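Local coordinates for mbSHANK1 protein (Monosiga brevicollis, PDB 6X23) that carries a PDZ domain, crystallised here with a GIRK3 peptide, and as a whole protein probably acts as an adaptor that binds receptors, at residues 13-18 and 94-99; 24-29 and 52-57. One frame throughout, in Å; residues are numbered along the deposited sequence.

Contact 1: residues 13-18 and 94-99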
loop_
_atom_site.group_PDB
_atom_site.type_symbol
_atom_site.label_atom_id
_atom_site.label_comp_id
_atom_site.label_asym_id
_atom_site.label_seq_id
_atom_site.Cartn_x
_atom_site.Cartn_y
_atom_site.Cartn_z
ATOM N N MET A 13 8.578 -7.774 0.082
ATOM C CA MET A 13 8.845 -7.626 -1.340
ATOM C C MET A 13 8.824 -6.144 -1.658
ATOM O O MET A 13 8.113 -5.381 -0.996
ATOM C CB MET A 13 7.810 -8.384 -2.198
ATOM C CG MET A 13 7.987 -9.897 -2.260
ATOM S SD MET A 13 9.569 -10.342 -2.995
ATOM C CE MET A 13 9.188 -10.640 -4.737
ATOM N N ASP A 14 9.615 -5.730 -2.659
ATOM C CA ASP A 14 9.612 -4.346 -3.127
ATOM C C ASP A 14 8.717 -4.259 -4.352
ATOM O O ASP A 14 8.657 -5.186 -5.132
ATOM C CB ASP A 14 11.014 -3.890 -3.477
ATOM C CG ASP A 14 11.941 -3.919 -2.278
ATOM O OD1 ASP A 14 11.928 -2.938 -1.524
ATOM O OD2 ASP A 14 12.669 -4.918 -2.064
ATOM N N LEU A 15 7.990 -3.161 -4.503
ATOM C CA LEU A 15 7.087 -2.971 -5.630
ATOM C C LEU A 15 7.237 -1.543 -6.135
ATOM O O LEU A 15 7.471 -0.629 -5.339
ATOM C CB LEU A 15 5.628 -3.186 -5.223
ATOM C CG LEU A 15 4.930 -4.520 -5.124
ATOM C CD1 LEU A 15 5.617 -5.353 -4.118
ATOM C CD2 LEU A 15 3.506 -4.225 -4.672
ATOM N N ILE A 16 7.082 -1.354 -7.452
ATOM C CA ILE A 16 7.060 -0.048 -8.096
ATOM C C ILE A 16 5.819 0.024 -8.958
ATOM O O ILE A 16 5.547 -0.891 -9.746
ATOM C CB ILE A 16 8.316 0.230 -8.943
ATOM C CG1 ILE A 16 9.572 0.148 -8.071
ATOM C CG2 ILE A 16 8.263 1.636 -9.496
ATOM C CD1 ILE A 16 10.863 0.362 -8.819
ATOM N N ILE A 17 5.050 1.095 -8.790
ATOM C CA ILE A 17 3.728 1.244 -9.384
ATOM C C ILE A 17 3.651 2.605 -10.055
ATOM O O ILE A 17 3.916 3.634 -9.412
ATOM C CB ILE A 17 2.610 1.099 -8.336
ATOM C CG1 ILE A 17 2.950 0.007 -7.322
ATOM C CG2 ILE A 17 1.310 0.762 -9.010
ATOM C CD1 ILE A 17 1.856 -0.228 -6.282
ATOM N N MET A 18 3.306 2.620 -11.342
ATOM C CA MET A 18 3.052 3.834 -12.107
ATOM C C MET A 18 1.626 4.275 -11.806
ATOM O O MET A 18 0.731 3.432 -11.681
ATOM C CB MET A 18 3.198 3.576 -13.608
ATOM C CG MET A 18 4.533 2.973 -14.077
ATOM S SD MET A 18 5.988 4.020 -13.928
ATOM C CE MET A 18 7.329 2.931 -14.431
ATOM N N PHE A 94 6.763 0.868 -2.953
ATOM C CA PHE A 94 6.321 0.254 -1.713
ATOM C C PHE A 94 7.263 -0.889 -1.391
ATOM O O PHE A 94 7.697 -1.617 -2.293
ATOM C CB PHE A 94 4.891 -0.306 -1.829
ATOM C CG PHE A 94 3.827 0.749 -1.991
ATOM C CD1 PHE A 94 3.862 1.910 -1.245
ATOM C CD2 PHE A 94 2.803 0.587 -2.911
ATOM C CE1 PHE A 94 2.882 2.882 -1.391
ATOM C CE2 PHE A 94 1.834 1.571 -3.077
ATOM C CZ PHE A 94 1.884 2.718 -2.311
ATOM N N ARG A 95 7.579 -1.040 -0.111
ATOM C CA ARG A 95 7.997 -2.316 0.446
ATOM C C ARG A 95 6.880 -2.811 1.353
ATOM O O ARG A 95 6.375 -2.052 2.180
ATOM C CB ARG A 95 9.299 -2.177 1.226
ATOM C CG ARG A 95 9.840 -3.474 1.793
ATOM C CD ARG A 95 11.160 -3.221 2.438
ATOM N NE ARG A 95 11.838 -4.476 2.718
ATOM C CZ ARG A 95 13.033 -4.538 3.298
ATOM N NH1 ARG A 95 13.645 -3.414 3.657
ATOM N NH2 ARG A 95 13.610 -5.717 3.531
ATOM N N ILE A 96 6.487 -4.066 1.197
ATOM C CA ILE A 96 5.334 -4.612 1.902
ATOM C C ILE A 96 5.673 -5.967 2.501
ATOM O O ILE A 96 6.642 -6.619 2.118
ATOM C CB ILE A 96 4.111 -4.750 0.985
ATOM C CG1 ILE A 96 4.470 -5.605 -0.247
ATOM C CG2 ILE A 96 3.563 -3.367 0.664
ATOM C CD1 ILE A 96 4.025 -7.084 -0.150
ATOM N N ALA A 97 4.809 -6.397 3.419
ATOM C CA ALA A 97 4.892 -7.707 4.056
ATOM C C ALA A 97 3.671 -8.525 3.660
ATOM O O ALA A 97 2.545 -8.026 3.708
ATOM C CB ALA A 97 4.993 -7.572 5.580
ATOM N N ARG A 98 3.898 -9.775 3.270
ATOM C CA ARG A 98 2.892 -10.611 2.638
ATOM C C ARG A 98 2.857 -11.966 3.317
ATOM O O ARG A 98 3.897 -12.596 3.519
ATOM C CB ARG A 98 3.195 -10.772 1.138
ATOM C CG ARG A 98 2.514 -11.891 0.442
ATOM C CD ARG A 98 2.761 -11.779 -1.038
ATOM N NE ARG A 98 2.310 -10.493 -1.584
ATOM C CZ ARG A 98 2.691 -10.001 -2.769
ATOM N NH1 ARG A 98 3.543 -10.666 -3.539
ATOM N NH2 ARG A 98 2.222 -8.834 -3.198
ATOM N N ARG A 99 1.657 -12.400 3.668
ATOM C CA ARG A 99 1.467 -13.704 4.274
ATOM C C ARG A 99 2.057 -14.777 3.381
ATOM O O ARG A 99 1.864 -14.746 2.174
ATOM C CB ARG A 99 -0.023 -13.959 4.466
ATOM C CG ARG A 99 -0.813 -14.412 3.189
ATOM C CD ARG A 99 -0.719 -13.586 1.840
ATOM N NE ARG A 99 -0.967 -14.489 0.695
ATOM C CZ ARG A 99 -0.006 -15.152 0.021
ATOM N NH1 ARG A 99 1.275 -14.952 0.301
ATOM N NH2 ARG A 99 -0.298 -16.004 -0.980
HETATM O O HOH W 1 11.759 -6.072 0.504
#
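I17 presses the end of its CG1 branch on the ring of F94, and this is the closest approach between the apolar side chains: CD1 of I17 lies 3.6 Å from CD2 of F94, with CE2 of the same ring almost as near. The two side chains cross at about a right angle, and the methyl approaches the ring obliquely. The extended chi2 of I17, -178°, carries CD1 out to that ring. Further along the same face, CD1 of L15 lies 4.0 Å from CG1 of I96, a looser apolar pairing. L15, I17, F94 and I96 are all buried; L65 and L68 of strand 64-68 also pack on F94.

The backbones follow an antiparallel register. M13 with I96 and L15 with F94 are hydrogen-bonded pairs, each closed by two N-H...O=C bonds, of which L15 N to F94 O is the shortest at 2.7 Å. Between them D14 and R95 form a non-hydrogen-bonded pair, their CA atoms only 4.4 Å apart.

The D14/R95 face is looser and more open to solvent, D14 being exposed and R95 partly so. These side chains run side by side in the same direction, yet D14 OD1 stays 4.5 Å from R95 NE and lies well out of the guanidinium plane, so the attraction is one of charge without a direct bond. A water mediates instead: it donates to D14 OD2 at 3.0 Å, and R95 NE makes a weak bond to it. R95 NH1 has a further partner, a salt bridge to E67 on strand 64-68. With the segment axes 138° apart, the strands are markedly twisted. This is the pairing of the first and last strands of a PDZ domain, which brings the two ends of the fold together in one sheet.

Contact 2: residues 24-29 and 52-57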
loop_
_atom_site.group_PDB
_atom_site.type_symbol
_atom_site.label_atom_id
_atom_site.label_comp_id
_atom_site.label_asym_id
_atom_site.label_seq_id
_atom_site.Cartn_x
_atom_site.Cartn_y
_atom_site.Cartn_z
ATOM N N PHE A 24 -3.492 4.682 -8.256
ATOM C CA PHE A 24 -2.728 3.442 -8.213
ATOM C C PHE A 24 -3.640 2.228 -8.293
ATOM O O PHE A 24 -3.236 1.193 -8.836
ATOM C CB PHE A 24 -1.850 3.413 -6.953
ATOM C CG PHE A 24 -0.781 4.483 -6.961
ATOM C CD1 PHE A 24 0.192 4.497 -7.952
ATOM C CD2 PHE A 24 -0.785 5.496 -6.033
ATOM C CE1 PHE A 24 1.138 5.470 -7.995
ATOM C CE2 PHE A 24 0.167 6.487 -6.079
ATOM C CZ PHE A 24 1.122 6.473 -7.066
ATOM N N GLY A 25 -4.867 2.346 -7.782
ATOM C CA GLY A 25 -5.873 1.318 -7.963
ATOM C C GLY A 25 -6.053 0.351 -6.806
ATOM O O GLY A 25 -6.276 -0.848 -7.005
ATOM N N PHE A 26 -6.021 0.881 -5.597
ATOM C CA PHE A 26 -6.249 0.018 -4.426
ATOM C C PHE A 26 -6.752 0.866 -3.274
ATOM O O PHE A 26 -6.657 2.081 -3.322
ATOM C CB PHE A 26 -4.992 -0.757 -4.043
ATOM C CG PHE A 26 -3.856 0.057 -3.495
ATOM C CD1 PHE A 26 -2.954 0.673 -4.331
ATOM C CD2 PHE A 26 -3.669 0.188 -2.141
ATOM C CE1 PHE A 26 -1.896 1.399 -3.817
ATOM C CE2 PHE A 26 -2.610 0.914 -1.633
ATOM C CZ PHE A 26 -1.723 1.522 -2.470
ATOM N N ARG A 27 -7.335 0.208 -2.266
ATOM C CA ARG A 27 -7.871 0.913 -1.070
ATOM C C ARG A 27 -6.983 0.573 0.130
ATOM O O ARG A 27 -6.898 -0.620 0.480
ATOM C CB ARG A 27 -9.326 0.502 -0.816
ATOM C CG ARG A 27 -10.290 0.914 -1.918
ATOM C CD ARG A 27 -11.497 -0.002 -1.998
ATOM N NE ARG A 27 -12.254 0.176 -3.230
ATOM C CZ ARG A 27 -12.547 1.353 -3.769
ATOM N NH1 ARG A 27 -13.240 1.412 -4.893
ATOM N NH2 ARG A 27 -12.145 2.467 -3.184
ATOM N N LEU A 28 -6.349 1.585 0.732
ATOM C CA LEU A 28 -5.475 1.339 1.849
ATOM C C LEU A 28 -6.311 1.418 3.119
ATOM O O LEU A 28 -7.339 2.086 3.168
ATOM C CB LEU A 28 -4.359 2.365 1.850
ATOM C CG LEU A 28 -3.198 1.991 2.732
ATOM C CD1 LEU A 28 -2.483 0.774 2.142
ATOM C CD2 LEU A 28 -2.318 3.212 2.834
ATOM N N SER A 29 -5.897 0.708 4.142
ATOM C CA SER A 29 -6.767 0.585 5.296
ATOM C C SER A 29 -5.910 0.317 6.515
ATOM O O SER A 29 -4.977 -0.488 6.447
ATOM C CB SER A 29 -7.763 -0.550 5.097
ATOM O OG SER A 29 -8.517 -0.766 6.271
ATOM N N GLY A 52 -6.368 -2.194 -12.526
ATOM C CA GLY A 52 -5.567 -1.033 -12.184
ATOM C C GLY A 52 -4.048 -1.287 -12.122
ATOM O O GLY A 52 -3.544 -2.404 -12.184
ATOM N N GLN A 53 -3.310 -0.194 -11.953
ATOM C CA GLN A 53 -1.853 -0.231 -12.007
ATOM C C GLN A 53 -1.221 -1.006 -10.849
ATOM O O GLN A 53 -0.158 -1.618 -11.036
ATOM C CB GLN A 53 -1.321 1.196 -12.037
ATOM C CG GLN A 53 -1.538 1.896 -13.362
ATOM C CD GLN A 53 -0.730 1.259 -14.472
ATOM O OE1 GLN A 53 0.263 0.561 -14.220
ATOM N NE2 GLN A 53 -1.150 1.486 -15.709
ATOM N N ALA A 54 -1.825 -0.982 -9.652
ATOM C CA ALA A 54 -1.263 -1.747 -8.537
ATOM C C ALA A 54 -1.323 -3.235 -8.820
ATOM O O ALA A 54 -0.319 -3.945 -8.670
ATOM C CB ALA A 54 -1.983 -1.430 -7.225
ATOM N N ALA A 55 -2.496 -3.731 -9.235
ATOM C CA ALA A 55 -2.614 -5.137 -9.609
ATOM C C ALA A 55 -1.573 -5.498 -10.645
ATOM O O ALA A 55 -0.949 -6.566 -10.559
ATOM C CB ALA A 55 -4.011 -5.446 -10.150
ATOM N N ARG A 56 -1.356 -4.607 -11.620
ATOM C CA ARG A 56 -0.367 -4.866 -12.664
ATOM C C ARG A 56 1.037 -4.963 -12.088
ATOM O O ARG A 56 1.869 -5.711 -12.607
ATOM C CB ARG A 56 -0.428 -3.793 -13.755
ATOM C CG ARG A 56 0.296 -4.228 -15.028
ATOM C CD ARG A 56 0.297 -3.190 -16.159
ATOM N NE ARG A 56 -0.510 -3.669 -17.290
ATOM C CZ ARG A 56 -0.016 -4.137 -18.436
ATOM N NH1 ARG A 56 1.299 -4.183 -18.619
ATOM N NH2 ARG A 56 -0.837 -4.565 -19.397
ATOM N N ALA A 57 1.328 -4.224 -11.020
ATOM C CA ALA A 57 2.634 -4.351 -10.402
ATOM C C ALA A 57 2.678 -5.449 -9.356
ATOM O O ALA A 57 3.746 -5.718 -8.796
ATOM C CB ALA A 57 3.051 -3.027 -9.787
HETATM O O HOH W 2 -5.014 -1.971 -9.354
#
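A chi1 of 68° sets CG of F26 between the backbone N and the carbonyl carbon, and from there the ring brings CD1 to 3.7 Å from CB of A54. The methyl meets the ring obliquely. Just before F26, G25 takes a positive phi of 99°, a conformation in which a side chain would jam against the carbonyl O of F24, and the chain passes close to the start of helix 53-57. The absence of side chains on both G25 and G52 permits the approach, their CA atoms being 4.8 Å apart.

The one direct hydrogen bond runs from A54 N to F24 O. It is short, 2.7 Å, but bent at the hydrogen (141°), although the donor sits nearly in line with the carbonyl bond. The same oxygen has CB of A54 at 3.3 Å and CB of Q53 at 3.7 Å, so it is packed closely against the first residues of the helix. G52 is the N-cap, and its O receives R56 N. N-H groups in the first turn of a helix lack acceptors within it, and the loop supplies what is missing: F24 O serves A54, while a water serves A55, accepting from A55 N at 3.1 Å and donating to G25 O at 2.9 Å.

F24-G25-F26 belongs to the GFGF form of the carboxylate-binding loop typical of PDZ domains, and beyond it R27, L28 and S29 pair antiparallel with the bound peptide. F26 packs on an apolar side chain of that peptide. Strand 44-48 lies beside F26 through V45 and V48, I17 of strand 10-18 touches both F24 and A54, and I85 of helix 78-87 touches F24, so the buried contact sits among strands 10-18 and 44-48 and helix 78-87.

Overall arrangement
The centres of contacts 1 and 2 lie about 11 Å apart within one PDZ domain. Contact 2 is nested inside the chain loop closed by contact 1: strand 10-18 comes first, strand 26-29 and helix 53-57 follow, and strand 91-99 returns at the end. Contact 1 belongs to the four-stranded sheet, whereas contact 2 joins the two-stranded sheet to the short helix. They share a core, as F94 CE2 lies 3.6 Å from F26 CZ; strand 10-18 also touches the helix, I17 CG2 being 3.5 Å from Q53 O. The sheet uniting the chain ends thus packs against the strand that pairs with the peptide and the loop that, as in other PDZ domains, probably receives its carboxylate.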